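Local coordinates for phosphoribosyl-aminoimidazole carboxylase (Aspergillus clavatus, PDB 3K5I), which probably catalyses the ATP-dependent carboxylation of 5-aminoimidazole ribonucleotide to its N5-carboxy form in purine biosynthesis, as an ATP-grasp enzyme, at residues Arg25-Gly36 with Leu83-Ile94; Arg119-Gln127 with Met164-Tyr172. All coordinates share one frame; numbering follows the deposited sequence.

Contact 1. Residues Arg25-Gly36 with Leu83-Ile94. With AIR (5-aminoimidazole ribonucleotide), chain I.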
loop_
_atom_site.group_PDB
_atom_site.type_symbol
_atom_site.label_atom_id
_atom_site.label_comp_id
_atom_site.label_asym_id
_atom_site.label_seq_id
_atom_site.Cartn_x
_atom_site.Cartn_y
_atom_site.Cartn_z
ATOM N N ARG A 25 10.647 18.778 1.155
ATOM C CA ARG A 25 11.581 18.375 2.199
ATOM C C ARG A 25 12.019 16.929 2.101
ATOM O O ARG A 25 11.301 16.053 1.600
ATOM C CB ARG A 25 11.063 18.749 3.577
ATOM C CG ARG A 25 10.402 20.112 3.460
ATOM C CD ARG A 25 10.213 20.782 4.775
ATOM N NE ARG A 25 8.823 20.703 5.195
ATOM C CZ ARG A 25 8.464 20.675 6.473
ATOM N NH1 ARG A 25 9.366 20.738 7.449
ATOM N NH2 ARG A 25 7.182 20.599 6.777
ATOM N N LYS A 26 13.237 16.726 2.593
ATOM C CA LYS A 26 13.886 15.436 2.611
ATOM C C LYS A 26 13.813 14.966 4.048
ATOM O O LYS A 26 13.965 15.733 4.991
ATOM C CB LYS A 26 15.332 15.608 2.106
ATOM C CG LYS A 26 15.503 15.404 0.573
ATOM C CD LYS A 26 16.884 15.759 -0.047
ATOM C CE LYS A 26 17.233 17.250 0.031
ATOM N NZ LYS A 26 18.486 17.716 0.726
ATOM N N VAL A 27 13.516 13.690 4.215
ATOM C CA VAL A 27 13.408 13.081 5.534
ATOM C C VAL A 27 14.524 12.055 5.730
ATOM O O VAL A 27 14.689 11.207 4.822
ATOM C CB VAL A 27 12.090 12.306 5.695
ATOM C CG1 VAL A 27 12.098 11.721 7.085
ATOM C CG2 VAL A 27 10.859 13.250 5.526
ATOM N N GLY A 28 15.276 12.147 6.834
ATOM C CA GLY A 28 16.400 11.230 7.123
ATOM C C GLY A 28 15.803 10.243 8.084
ATOM O O GLY A 28 15.235 10.670 9.119
ATOM N N VAL A 29 15.905 8.964 7.737
ATOM C CA VAL A 29 15.370 7.964 8.674
ATOM C C VAL A 29 16.514 7.120 9.207
ATOM O O VAL A 29 17.235 6.464 8.453
ATOM C CB VAL A 29 14.212 7.035 8.133
ATOM C CG1 VAL A 29 14.721 6.082 7.078
ATOM C CG2 VAL A 29 13.673 6.066 9.253
ATOM N N LEU A 30 16.688 7.131 10.522
ATOM C CA LEU A 30 17.756 6.340 11.088
ATOM C C LEU A 30 17.300 4.859 11.242
ATOM O O LEU A 30 16.511 4.560 12.126
ATOM C CB LEU A 30 17.923 6.860 12.502
ATOM C CG LEU A 30 19.034 7.857 12.814
ATOM C CD1 LEU A 30 20.086 8.364 11.724
ATOM C CD2 LEU A 30 18.235 8.799 13.692
ATOM N N GLY A 31 17.770 3.960 10.423
ATOM C CA GLY A 31 17.367 2.552 10.492
ATOM C C GLY A 31 16.618 2.257 9.178
ATOM O O GLY A 31 15.909 3.157 8.730
ATOM N N GLY A 32 16.743 1.086 8.542
ATOM C CA GLY A 32 16.012 0.882 7.267
ATOM C C GLY A 32 15.532 -0.570 7.092
ATOM O O GLY A 32 15.749 -1.210 6.056
ATOM N N GLY A 33 14.854 -1.006 8.153
ATOM C CA GLY A 33 14.287 -2.303 8.328
ATOM C C GLY A 33 12.841 -2.171 7.946
ATOM O O GLY A 33 12.496 -1.286 7.182
ATOM N N GLN A 34 12.033 -3.117 8.390
ATOM C CA GLN A 34 10.673 -3.132 7.891
ATOM C C GLN A 34 9.888 -1.919 8.183
ATOM O O GLN A 34 8.973 -1.527 7.447
ATOM C CB GLN A 34 9.927 -4.352 8.427
ATOM C CG GLN A 34 9.738 -4.331 9.933
ATOM C CD GLN A 34 10.801 -5.143 10.663
ATOM O OE1 GLN A 34 11.975 -5.302 10.160
ATOM N NE2 GLN A 34 10.417 -5.723 11.817
ATOM N N LEU A 35 10.269 -1.299 9.294
ATOM C CA LEU A 35 9.519 -0.129 9.736
ATOM C C LEU A 35 9.834 0.997 8.784
ATOM O O LEU A 35 8.956 1.692 8.310
ATOM C CB LEU A 35 9.864 0.233 11.199
ATOM C CG LEU A 35 9.326 -0.697 12.289
ATOM C CD1 LEU A 35 9.619 -0.107 13.678
ATOM C CD2 LEU A 35 7.804 -1.074 12.161
ATOM N N GLY A 36 11.132 1.178 8.570
ATOM C CA GLY A 36 11.650 2.215 7.733
ATOM C C GLY A 36 11.034 1.893 6.452
ATOM O O GLY A 36 10.647 2.843 5.786
ATOM N N LEU A 83 24.052 11.524 7.478
ATOM C CA LEU A 83 22.605 11.561 7.180
ATOM C C LEU A 83 21.931 12.886 7.457
ATOM O O LEU A 83 21.149 13.459 6.681
ATOM C CB LEU A 83 21.795 10.598 8.033
ATOM C CG LEU A 83 20.278 10.527 7.736
ATOM C CD1 LEU A 83 19.970 9.630 6.519
ATOM C CD2 LEU A 83 19.619 9.893 8.993
ATOM N N ALA A 84 22.241 13.374 8.634
ATOM C CA ALA A 84 21.673 14.658 9.044
ATOM C C ALA A 84 22.087 15.900 8.241
ATOM O O ALA A 84 21.362 16.903 8.156
ATOM C CB ALA A 84 22.101 14.834 10.438
ATOM N N LYS A 85 23.286 15.860 7.674
ATOM C CA LYS A 85 23.758 17.002 6.907
ATOM C C LYS A 85 23.117 16.984 5.513
ATOM O O LYS A 85 23.485 17.708 4.581
ATOM C CB LYS A 85 25.284 16.866 6.683
ATOM C CG LYS A 85 26.217 16.847 7.887
ATOM C CD LYS A 85 26.861 18.192 8.247
ATOM C CE LYS A 85 27.079 18.322 9.770
ATOM N NZ LYS A 85 28.132 19.303 10.199
ATOM N N THR A 86 22.124 16.129 5.337
ATOM C CA THR A 86 21.576 16.106 3.997
ATOM C C THR A 86 20.064 15.987 4.035
ATOM O O THR A 86 19.401 15.600 3.086
ATOM C CB THR A 86 22.256 14.947 3.204
ATOM O OG1 THR A 86 22.046 13.680 3.847
ATOM C CG2 THR A 86 23.733 15.165 3.168
ATOM N N CYS A 87 19.505 16.337 5.171
ATOM C CA CYS A 87 18.093 16.152 5.150
ATOM C C CYS A 87 17.422 17.216 6.009
ATOM O O CYS A 87 18.025 17.769 6.920
ATOM C CB CYS A 87 17.825 14.672 5.574
ATOM S SG CYS A 87 17.774 14.540 7.401
ATOM N N ASP A 88 16.168 17.533 5.709
ATOM C CA ASP A 88 15.541 18.529 6.543
ATOM C C ASP A 88 15.009 18.071 7.865
ATOM O O ASP A 88 14.769 18.956 8.667
ATOM C CB ASP A 88 14.537 19.388 5.800
ATOM C CG ASP A 88 15.137 19.876 4.521
ATOM O OD1 ASP A 88 16.039 20.767 4.501
ATOM O OD2 ASP A 88 14.720 19.173 3.583
ATOM N N VAL A 89 14.788 16.779 8.104
ATOM C CA VAL A 89 14.283 16.355 9.418
ATOM C C VAL A 89 14.805 14.954 9.521
ATOM O O VAL A 89 14.840 14.172 8.579
ATOM C CB VAL A 89 12.763 16.462 9.680
ATOM C CG1 VAL A 89 12.014 15.736 8.580
ATOM C CG2 VAL A 89 12.395 15.932 11.073
ATOM N N VAL A 90 15.307 14.690 10.705
ATOM C CA VAL A 90 15.865 13.362 10.927
ATOM C C VAL A 90 14.947 12.583 11.858
ATOM O O VAL A 90 14.600 13.044 12.928
ATOM C CB VAL A 90 17.299 13.444 11.480
ATOM C CG1 VAL A 90 17.712 12.066 12.032
ATOM C CG2 VAL A 90 18.229 13.948 10.353
ATOM N N THR A 91 14.514 11.397 11.474
ATOM C CA THR A 91 13.625 10.677 12.391
ATOM C C THR A 91 14.201 9.281 12.600
ATOM O O THR A 91 15.272 8.945 12.077
ATOM C CB THR A 91 12.119 10.698 11.956
ATOM O OG1 THR A 91 11.328 10.182 13.049
ATOM C CG2 THR A 91 11.832 9.925 10.623
ATOM N N ALA A 92 13.539 8.438 13.379
ATOM C CA ALA A 92 14.048 7.084 13.567
ATOM C C ALA A 92 13.011 5.984 13.517
ATOM O O ALA A 92 11.905 6.137 13.998
ATOM C CB ALA A 92 14.892 6.939 14.835
ATOM N N GLU A 93 13.391 4.867 12.916
ATOM C CA GLU A 93 12.563 3.641 12.803
ATOM C C GLU A 93 13.030 2.587 13.798
ATOM O O GLU A 93 12.573 1.466 13.843
ATOM C CB GLU A 93 12.351 3.069 11.380
ATOM C CG GLU A 93 13.614 2.635 10.620
ATOM C CD GLU A 93 13.880 1.150 10.884
ATOM O OE1 GLU A 93 14.685 0.781 11.763
ATOM O OE2 GLU A 93 13.254 0.369 10.155
ATOM N N ILE A 94 13.976 2.996 14.626
ATOM C CA ILE A 94 14.451 2.101 15.655
ATOM C C ILE A 94 14.954 2.925 16.881
ATOM O O ILE A 94 15.268 4.117 16.797
ATOM C CB ILE A 94 15.473 1.153 15.149
ATOM C CG1 ILE A 94 15.984 0.369 16.391
ATOM C CG2 ILE A 94 16.665 1.945 14.552
ATOM C CD1 ILE A 94 16.722 -0.852 16.025
HETATM N N1 AIR I . 12.293 -2.428 14.733
HETATM C C2 AIR I . 12.805 -1.352 15.398
HETATM N N3 AIR I . 12.728 -1.414 16.725
HETATM C C4 AIR I . 12.070 -2.613 16.930
HETATM C C5 AIR I . 11.800 -3.260 15.726
HETATM N N6 AIR I . 11.194 -4.461 15.463
HETATM C "C1'" AIR I . 12.251 -2.815 13.304
HETATM C "C2'" AIR I . 12.864 -1.760 12.356
HETATM C "C3'" AIR I . 14.323 -2.136 12.668
HETATM C "C4'" AIR I . 14.227 -3.648 12.453
HETATM O "O4'" AIR I . 13.076 -3.965 13.259
HETATM O "O2'" AIR I . 12.486 -1.741 10.964
HETATM O "O3'" AIR I . 15.189 -1.387 11.842
HETATM C "C5'" AIR I . 15.114 -4.767 11.942
HETATM O "O5'" AIR I . 15.129 -5.938 12.808
HETATM P P AIR I . 16.105 -7.164 12.416
HETATM O O6 AIR I . 15.248 -8.522 12.175
HETATM O O7 AIR I . 17.021 -7.235 13.589
HETATM O O8 AIR I . 16.803 -6.781 11.131
#
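G28 and L30 of strand 26-30 bond in parallel register to strand 89-92, the two short axes running 29° apart. G28 N donates to V89 O, T91 N to G28 O (2.6 Å) and L30 N to T91 O, all three nearly straight; E93 N then reaches L30 O from above the carbonyl plane. At the N-terminal end, D88 OD2 takes the K26 N-H at 3.0 Å, almost linearly. On one face of the sheet V27 and V89 lie side by side, CG2 to CG1, and V27 CG1 touches the methyl of T91. On the other, L30 CD2 reaches V90 CG1 at 3.7 Å and L30 CB meets A92 CB, while L83 and C87 SG pack directly against the backbone of G28. Past the strand tips, E93 turns back over the glycine-rich turn: CG sits between backbone N and carbonyl carbon (chi1 61°) and the chain bends at chi2, bringing OE2 to the start of helix 34-46. There G33 N meets E93 OE2 at 2.9 Å from above the carboxylate plane, and G36 N comes to the anti lone pair of the same oxygen at 2.8 Å. L35 N donates to AIR O2' at 2.8 Å, tying the helix start to the ribose; the O2'-OE2 contact is modelled too short, its detail doubtful. This strand-turn-helix is consistent with a Rossmann-type GxGxxG turn. Strand 49-54 flanks 26-30 on its other edge; helix 99-105 packs on L30 and V90, helix 307-315 on V27 and T91.

Contact 2. Residues Arg119-Gln127 with Met164-Tyr172; sequences RTIQNKFNQ and MLKSKTMAY. With ADP (adenosine-5'-diphosphate), chain G; AIR (5-aminoimidazole ribonucleotide), chain I.
K168 runs alongside both N123 and F125, its side chain pointing the same way as theirs. Its CB sits 3.6 Å from N123 OD1, its CG and CD pass F125 CB, and the bend at chi4 brings NZ to 3.3 Å from F125 CD2, oblique to the ring. The amine is held by E143 in a salt bridge and by a water that also donates to N126 OD1. N123 has CG anti to its backbone N (chi1 -176°), which turns OD1 back over the first turn of helix 124-132; as N-cap it accepts from N126 N at 2.9 Å, the donor above the carbonyl plane, and weakly from F125 N. The backbones join at one point, where K124 N donates to K168 O at 3.1 Å. A water links Q122 O to M170 N, and another links K124 NZ to S167 O.

K124 and K166 approach ADP from the two segments, their NZ atoms 4.2 Å apart. K124, bent at chi3, places NZ on ADP O3A at 2.6 Å and on O2A, with a weak bond to O2B; K166, extended beyond CG, brings NZ to both O2A and the adenine N7 (2.7 Å). O2A therefore accepts from both lysines, and E201 adds a salt bridge to K166. Farther along, Y172 presents its hydroxyl to AIR O7, which lies in the ring plane at its edge, 2.7 Å from OH. Two amines on one alpha-phosphate oxygen probably offset its negative charge, and K166 NZ, bonded to both O2A and N7, would hold alpha-phosphate and base in a set relation, consistent with the nucleotide site of an ATP-grasp enzyme.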
loop_
_atom_site.group_PDB
_atom_site.type_symbol
_atom_site.label_atom_id
_atom_site.label_comp_id
_atom_site.label_asym_id
_atom_site.label_seq_id
_atom_site.Cartn_x
_atom_site.Cartn_y
_atom_site.Cartn_z
ATOM N N ARG A 119 17.087 9.016 23.649
ATOM C CA ARG A 119 18.104 8.581 24.609
ATOM C C ARG A 119 17.459 7.969 25.814
ATOM O O ARG A 119 17.885 6.905 26.269
ATOM C CB ARG A 119 18.935 9.719 25.192
ATOM C CG ARG A 119 20.291 9.252 25.733
ATOM C CD ARG A 119 21.056 10.553 26.148
ATOM N NE ARG A 119 21.673 11.122 24.948
ATOM C CZ ARG A 119 22.456 12.190 24.888
ATOM N NH1 ARG A 119 22.713 12.844 26.002
ATOM N NH2 ARG A 119 22.965 12.587 23.723
ATOM N N THR A 120 16.460 8.673 26.353
ATOM C CA THR A 120 15.786 8.109 27.515
ATOM C C THR A 120 15.196 6.754 27.143
ATOM O O THR A 120 15.444 5.684 27.738
ATOM C CB THR A 120 14.650 9.014 28.091
ATOM O OG1 THR A 120 15.183 10.290 28.457
ATOM C CG2 THR A 120 14.027 8.422 29.373
ATOM N N ILE A 121 14.323 6.811 26.156
ATOM C CA ILE A 121 13.618 5.610 25.818
ATOM C C ILE A 121 14.442 4.372 25.517
ATOM O O ILE A 121 14.067 3.250 25.859
ATOM C CB ILE A 121 12.367 5.886 24.875
ATOM C CG1 ILE A 121 11.283 6.713 25.587
ATOM C CG2 ILE A 121 11.724 4.603 24.301
ATOM C CD1 ILE A 121 10.136 7.250 24.710
ATOM N N GLN A 122 15.570 4.575 24.866
ATOM C CA GLN A 122 16.420 3.456 24.486
ATOM C C GLN A 122 16.969 2.572 25.618
ATOM O O GLN A 122 17.414 1.432 25.402
ATOM C CB GLN A 122 17.478 3.968 23.524
ATOM C CG GLN A 122 18.518 4.757 24.256
ATOM C CD GLN A 122 19.570 5.184 23.241
ATOM O OE1 GLN A 122 20.649 5.563 23.627
ATOM N NE2 GLN A 122 19.262 5.113 21.943
ATOM N N ASN A 123 16.911 3.094 26.839
ATOM C CA ASN A 123 17.354 2.336 27.994
ATOM C C ASN A 123 16.046 2.152 28.744
ATOM O O ASN A 123 15.454 3.110 29.256
ATOM C CB ASN A 123 18.306 3.112 28.866
ATOM C CG ASN A 123 18.821 2.253 29.987
ATOM O OD1 ASN A 123 18.041 1.691 30.763
ATOM N ND2 ASN A 123 20.138 2.136 30.071
ATOM N N LYS A 124 15.616 0.891 28.730
ATOM C CA LYS A 124 14.368 0.432 29.318
ATOM C C LYS A 124 14.230 0.717 30.784
ATOM O O LYS A 124 13.134 1.073 31.267
ATOM C CB LYS A 124 14.125 -1.042 28.984
ATOM C CG LYS A 124 13.292 -1.249 27.702
ATOM C CD LYS A 124 13.178 -2.719 27.265
ATOM C CE LYS A 124 11.746 -3.257 27.389
ATOM N NZ LYS A 124 11.736 -4.711 27.020
ATOM N N PHE A 125 15.368 0.566 31.449
ATOM C CA PHE A 125 15.336 0.838 32.870
ATOM C C PHE A 125 15.163 2.348 33.033
ATOM O O PHE A 125 14.348 2.837 33.810
ATOM C CB PHE A 125 16.659 0.400 33.477
ATOM C CG PHE A 125 16.725 0.517 34.986
ATOM C CD1 PHE A 125 16.064 -0.396 35.808
ATOM C CD2 PHE A 125 17.448 1.540 35.591
ATOM C CE1 PHE A 125 16.106 -0.307 37.203
ATOM C CE2 PHE A 125 17.513 1.630 37.013
ATOM C CZ PHE A 125 16.858 0.690 37.806
ATOM N N ASN A 126 15.958 3.095 32.285
ATOM C CA ASN A 126 15.892 4.558 32.297
ATOM C C ASN A 126 14.544 5.117 31.854
ATOM O O ASN A 126 14.036 6.095 32.410
ATOM C CB ASN A 126 17.009 5.020 31.370
ATOM C CG ASN A 126 18.321 4.845 32.055
ATOM O OD1 ASN A 126 18.289 4.492 33.229
ATOM N ND2 ASN A 126 19.448 5.040 31.377
ATOM N N GLN A 127 13.955 4.484 30.845
ATOM C CA GLN A 127 12.649 4.912 30.372
ATOM C C GLN A 127 11.690 4.868 31.546
ATOM O O GLN A 127 10.961 5.824 31.865
ATOM C CB GLN A 127 12.189 3.860 29.390
ATOM C CG GLN A 127 10.813 4.036 28.751
ATOM C CD GLN A 127 10.465 2.760 28.014
ATOM O OE1 GLN A 127 9.469 2.087 28.290
ATOM N NE2 GLN A 127 11.364 2.382 27.134
ATOM N N MET A 164 10.879 -11.605 34.957
ATOM C CA MET A 164 11.350 -11.402 33.585
ATOM C C MET A 164 12.747 -10.838 33.617
ATOM O O MET A 164 12.927 -9.753 34.149
ATOM C CB MET A 164 10.409 -10.464 32.812
ATOM C CG MET A 164 10.716 -10.362 31.310
ATOM S SD MET A 164 10.825 -12.020 30.664
ATOM C CE MET A 164 9.233 -12.282 30.388
ATOM N N LEU A 165 13.743 -11.560 33.121
ATOM C CA LEU A 165 15.059 -10.948 33.177
ATOM C C LEU A 165 15.175 -10.081 31.948
ATOM O O LEU A 165 14.866 -10.557 30.866
ATOM C CB LEU A 165 16.222 -11.944 33.163
ATOM C CG LEU A 165 17.627 -11.387 33.469
ATOM C CD1 LEU A 165 17.755 -10.478 34.740
ATOM C CD2 LEU A 165 18.749 -12.499 33.444
ATOM N N LYS A 166 15.647 -8.845 32.080
ATOM C CA LYS A 166 15.740 -8.015 30.879
ATOM C C LYS A 166 16.999 -7.160 30.741
ATOM O O LYS A 166 17.478 -6.603 31.741
ATOM C CB LYS A 166 14.577 -7.008 30.887
ATOM C CG LYS A 166 13.190 -7.506 31.187
ATOM C CD LYS A 166 12.125 -6.472 30.730
ATOM C CE LYS A 166 10.648 -6.990 30.628
ATOM N NZ LYS A 166 9.487 -6.010 30.304
ATOM N N SER A 167 17.488 -7.032 29.508
ATOM C CA SER A 167 18.637 -6.205 29.142
ATOM C C SER A 167 18.056 -4.794 29.121
ATOM O O SER A 167 16.953 -4.527 28.587
ATOM C CB SER A 167 19.118 -6.397 27.680
ATOM O OG SER A 167 20.162 -5.454 27.398
ATOM N N LYS A 168 18.808 -3.873 29.700
ATOM C CA LYS A 168 18.365 -2.484 29.684
ATOM C C LYS A 168 18.514 -1.902 28.262
ATOM O O LYS A 168 17.718 -1.134 27.722
ATOM C CB LYS A 168 19.276 -1.721 30.637
ATOM C CG LYS A 168 19.041 -2.030 32.110
ATOM C CD LYS A 168 20.019 -1.102 32.856
ATOM C CE LYS A 168 20.137 -1.159 34.368
ATOM N NZ LYS A 168 20.450 0.223 34.930
ATOM N N THR A 169 19.558 -2.290 27.562
ATOM C CA THR A 169 19.679 -1.684 26.251
ATOM C C THR A 169 19.592 -2.707 25.148
ATOM O O THR A 169 19.678 -3.928 25.370
ATOM C CB THR A 169 21.097 -1.109 26.153
ATOM O OG1 THR A 169 21.990 -2.178 26.457
ATOM C CG2 THR A 169 21.304 -0.072 27.240
ATOM N N MET A 170 19.470 -2.150 23.947
ATOM C CA MET A 170 19.421 -2.935 22.736
ATOM C C MET A 170 18.277 -3.951 22.600
ATOM O O MET A 170 18.306 -4.794 21.716
ATOM C CB MET A 170 20.823 -3.552 22.473
ATOM C CG MET A 170 21.993 -2.554 22.545
ATOM S SD MET A 170 21.828 -1.242 21.222
ATOM C CE MET A 170 21.585 -2.456 19.814
ATOM N N ALA A 171 17.238 -3.909 23.418
ATOM C CA ALA A 171 16.206 -4.933 23.307
ATOM C C ALA A 171 14.993 -4.591 22.493
ATOM O O ALA A 171 14.361 -3.538 22.633
ATOM C CB ALA A 171 15.797 -5.366 24.705
ATOM N N TYR A 172 14.646 -5.531 21.632
ATOM C CA TYR A 172 13.460 -5.331 20.838
ATOM C C TYR A 172 13.187 -6.754 20.446
ATOM O O TYR A 172 14.066 -7.625 20.534
ATOM C CB TYR A 172 13.582 -4.303 19.712
ATOM C CG TYR A 172 14.550 -4.665 18.637
ATOM C CD1 TYR A 172 15.903 -4.259 18.757
ATOM C CD2 TYR A 172 14.127 -5.446 17.523
ATOM C CE1 TYR A 172 16.858 -4.580 17.760
ATOM C CE2 TYR A 172 15.109 -5.807 16.518
ATOM C CZ TYR A 172 16.457 -5.335 16.644
ATOM O OH TYR A 172 17.423 -5.630 15.681
HETATM P PB ADP G . 10.669 -5.964 23.916
HETATM O O1B ADP G . 11.724 -6.828 23.339
HETATM O O2B ADP G . 11.407 -4.651 23.767
HETATM O O3B ADP G . 9.244 -5.529 23.445
HETATM P PA ADP G . 9.021 -6.191 26.408
HETATM O O1A ADP G . 7.906 -5.452 25.810
HETATM O O2A ADP G . 9.282 -5.655 27.793
HETATM O O3A ADP G . 10.317 -6.236 25.459
HETATM O "O5'" ADP G . 8.393 -7.663 26.559
HETATM C "C5'" ADP G . 7.704 -8.310 25.482
HETATM C "C4'" ADP G . 6.539 -9.096 26.031
HETATM O "O4'" ADP G . 7.016 -10.046 27.019
HETATM C "C3'" ADP G . 5.474 -8.367 26.833
HETATM O "O3'" ADP G . 4.454 -8.047 25.873
HETATM C "C2'" ADP G . 4.853 -9.424 27.754
HETATM O "O2'" ADP G . 4.250 -10.513 26.994
HETATM C "C1'" ADP G . 6.167 -10.081 28.120
HETATM N N9 ADP G . 6.612 -9.450 29.353
HETATM C C8 ADP G . 7.428 -8.355 29.414
HETATM N N7 ADP G . 7.536 -7.902 30.684
HETATM C C5 ADP G . 6.805 -8.827 31.402
HETATM C C6 ADP G . 6.649 -8.960 32.823
HETATM N N6 ADP G . 6.979 -8.321 33.795
HETATM N N1 ADP G . 5.852 -9.991 33.227
HETATM C C2 ADP G . 5.298 -10.930 32.371
HETATM N N3 ADP G . 5.537 -10.865 31.089
HETATM C C4 ADP G . 6.251 -9.824 30.625
HETATM N N1 AIR I . 12.293 -2.428 14.733
HETATM C C2 AIR I . 12.805 -1.352 15.398
HETATM N N3 AIR I . 12.728 -1.414 16.725
HETATM C C4 AIR I . 12.070 -2.613 16.930
HETATM C C5 AIR I . 11.800 -3.260 15.726
HETATM N N6 AIR I . 11.194 -4.461 15.463
HETATM C "C1'" AIR I . 12.251 -2.815 13.304
HETATM C "C2'" AIR I . 12.864 -1.760 12.356
HETATM C "C3'" AIR I . 14.323 -2.136 12.668
HETATM C "C4'" AIR I . 14.227 -3.648 12.453
HETATM O "O4'" AIR I . 13.076 -3.965 13.259
HETATM O "O2'" AIR I . 12.486 -1.741 10.964
HETATM O "O3'" AIR I . 15.189 -1.387 11.842
HETATM C "C5'" AIR I . 15.114 -4.767 11.942
HETATM O "O5'" AIR I . 15.129 -5.938 12.808
HETATM P P AIR I . 16.105 -7.164 12.416
HETATM O O6 AIR I . 15.248 -8.522 12.175
HETATM O O7 AIR I . 17.021 -7.235 13.589
HETATM O O8 AIR I . 16.803 -6.781 11.131
HETATM O O HOH W 1 19.625 0.804 23.493
HETATM O O HOH W 2 14.696 -5.661 27.625
HETATM O O HOH W 3 20.741 2.848 33.838
#

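In the fold
From the N terminus, strand 26-30 leads into helix 34-46, and contact 1 closes the loop through strands 49-54 and 70-71 and helix 77-84 when strand 89-92 lines up beside it at the middle of the parallel sheet. The chain then passes helix 99-105, and contact 2 opens at the end of helix 115-121; it closes across strand 141-144 and helix 149-159, joining the start of helix 124-132 to the end of strand 163-167 in the four-stranded antiparallel sheet. The two loops follow in series, with centres about 22 Å apart. They meet where I94 CD1 packs on Y172 CE1, 4.1 Å apart, and both touch AIR, where the parallel sheet and the ATP-grasp part meet and K365 and R372 of the C-terminal part also reach it.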